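Local coordinates for positive phenol-degradative gene regulator (Ralstonia sp. E2, PDB 5FS0), which probably activates transcription of phenol-degradation genes as a sigma-54-dependent, ATP-binding regulator, this piece being its sensory domain, which binds zinc and a phenolic effector, at residues Pro112-Ile117 / His125-Trp130. Residues are numbered along the deposited sequence; the frame is centred on the assembly and turned at random.
Sequences PLTVDI and HGEFLW. With 5JC (2,4-dichlorophenol), chain C.
Against the F128 ring, P112 and V115 pack obliquely from the neighbouring strand, V115 CG2 coming 3.6 Å from F128 CZ, while 2,4-dichlorophenol covers one face, its CAF 3.9 Å above the ring plane. CG of F128 stands anti to its carbonyl carbon (chi1 -58°), which lays the ring over G126, in reach of P112 and V115. The phenol oxygen OAA meets the W130 indole at its edge, where the NE1 bond is less certain because the model is too tight; H102 ND1 also bonds the ligand. On the sheet's other face, OE2 of E127 accepts from H125 NE2 at 3.3 Å, in the plane of the imidazole. T114 runs alongside E127, T114 CG2 to E127 OE1 3.9 Å. The axes of 112-117 and 125-130 run antiparallel (178°): D116 N to H125 O and H125 N to D116 O are both 2.8 Å bonds. E127 O takes L113 N at 2.9 Å and, weakly, T114 N, a classic beta bulge. L113 crosses L129 obliquely, L113 CD1 3.3 Å from L129 CD2. The arrangement is a bulged beta hairpin, 109-118 with 123-131, edging the four-stranded sheet, whose F128 and W130 line the phenol pocket of this sensory domain.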
# COMPACT_ATOMS: atom_id res chain seq x y z
N PRO A 112 4.97 22.98 -3.39
CA PRO A 112 5.25 23.60 -4.69
C PRO A 112 6.12 24.84 -4.53
O PRO A 112 5.74 25.79 -3.85
CB PRO A 112 3.86 23.98 -5.22
CG PRO A 112 2.91 23.09 -4.48
CD PRO A 112 3.52 22.92 -3.11
N LEU A 113 7.30 24.82 -5.15
CA LEU A 113 8.19 25.98 -5.09
C LEU A 113 7.78 26.96 -6.19
O LEU A 113 7.30 28.06 -5.91
CB LEU A 113 9.65 25.56 -5.25
CG LEU A 113 10.24 24.73 -4.10
CD1 LEU A 113 11.60 24.15 -4.48
CD2 LEU A 113 10.37 25.58 -2.85
N THR A 114 7.95 26.55 -7.44
CA THR A 114 7.49 27.37 -8.55
C THR A 114 6.91 26.49 -9.66
O THR A 114 7.48 25.47 -10.04
CB THR A 114 8.62 28.23 -9.12
OG1 THR A 114 8.10 29.04 -10.19
CG2 THR A 114 9.75 27.36 -9.64
N VAL A 115 5.75 26.90 -10.15
CA VAL A 115 5.05 26.13 -11.15
C VAL A 115 4.55 27.02 -12.28
O VAL A 115 3.78 27.96 -12.07
CB VAL A 115 3.86 25.36 -10.54
CG1 VAL A 115 2.94 24.84 -11.63
CG2 VAL A 115 4.37 24.23 -9.65
N ASP A 116 5.01 26.70 -13.48
CA ASP A 116 4.53 27.34 -14.69
C ASP A 116 3.80 26.28 -15.50
O ASP A 116 4.40 25.30 -15.95
CB ASP A 116 5.72 27.96 -15.44
CG ASP A 116 5.39 28.33 -16.87
OD1 ASP A 116 4.19 28.54 -17.19
OD2 ASP A 116 6.34 28.42 -17.68
N ILE A 117 2.49 26.44 -15.67
CA ILE A 117 1.70 25.45 -16.39
C ILE A 117 0.64 26.05 -17.32
O ILE A 117 -0.09 26.97 -16.95
CB ILE A 117 1.01 24.45 -15.39
CG1 ILE A 117 0.20 23.39 -16.14
CG2 ILE A 117 0.12 25.18 -14.38
CD1 ILE A 117 -0.40 22.35 -15.23
N HIS A 125 6.60 23.60 -16.43
CA HIS A 125 7.84 23.59 -15.66
C HIS A 125 7.51 23.62 -14.17
O HIS A 125 6.87 24.56 -13.70
CB HIS A 125 8.72 24.78 -16.04
CG HIS A 125 10.07 24.75 -15.41
ND1 HIS A 125 11.18 24.24 -16.06
CD2 HIS A 125 10.50 25.14 -14.19
CE1 HIS A 125 12.23 24.32 -15.26
NE2 HIS A 125 11.84 24.87 -14.12
N GLY A 126 7.93 22.59 -13.43
CA GLY A 126 7.56 22.47 -12.03
C GLY A 126 8.63 21.99 -11.06
O GLY A 126 9.27 20.96 -11.28
N GLU A 127 8.83 22.74 -9.98
CA GLU A 127 9.78 22.39 -8.93
C GLU A 127 9.06 22.28 -7.59
O GLU A 127 8.20 23.10 -7.27
CB GLU A 127 10.91 23.43 -8.82
CG GLU A 127 11.84 23.52 -10.03
CD GLU A 127 12.70 24.78 -10.02
OE1 GLU A 127 12.95 25.32 -8.91
OE2 GLU A 127 13.12 25.24 -11.11
N PHE A 128 9.43 21.29 -6.80
CA PHE A 128 8.73 21.02 -5.56
C PHE A 128 9.69 20.63 -4.44
O PHE A 128 10.76 20.08 -4.71
CB PHE A 128 7.69 19.89 -5.77
CG PHE A 128 6.67 20.20 -6.84
CD1 PHE A 128 6.95 19.97 -8.18
CD2 PHE A 128 5.43 20.72 -6.51
CE1 PHE A 128 6.03 20.25 -9.16
CE2 PHE A 128 4.51 21.01 -7.49
CZ PHE A 128 4.80 20.78 -8.81
N LEU A 129 9.32 20.92 -3.20
CA LEU A 129 10.02 20.33 -2.05
C LEU A 129 9.21 19.14 -1.50
O LEU A 129 7.99 19.23 -1.35
CB LEU A 129 10.25 21.36 -0.94
CG LEU A 129 11.27 22.48 -1.17
CD1 LEU A 129 11.74 23.02 0.17
CD2 LEU A 129 12.47 22.04 -2.03
N TRP A 130 9.90 18.05 -1.21
CA TRP A 130 9.26 16.85 -0.68
C TRP A 130 9.64 16.62 0.78
O TRP A 130 10.48 15.78 1.08
CB TRP A 130 9.62 15.63 -1.52
CG TRP A 130 8.67 15.36 -2.64
CD1 TRP A 130 7.49 16.01 -2.88
CD2 TRP A 130 8.81 14.39 -3.68
NE1 TRP A 130 6.89 15.49 -4.01
CE2 TRP A 130 7.68 14.49 -4.52
CE3 TRP A 130 9.79 13.43 -3.99
CZ2 TRP A 130 7.50 13.68 -5.64
CZ3 TRP A 130 9.60 12.63 -5.10
CH2 TRP A 130 8.47 12.76 -5.91
CL1 5JC C . 6.03 16.98 -6.25
CAI 5JC C . 4.50 16.38 -6.82
CAF 5JC C . 3.92 16.99 -8.05
CAH 5JC C . 2.74 16.55 -8.50
CL2 5JC C . 2.07 17.27 -9.92
CAE 5JC C . 2.01 15.43 -7.77
CAD 5JC C . 2.55 14.88 -6.66
CAG 5JC C . 3.87 15.39 -6.16
OAA 5JC C . 4.45 14.84 -5.00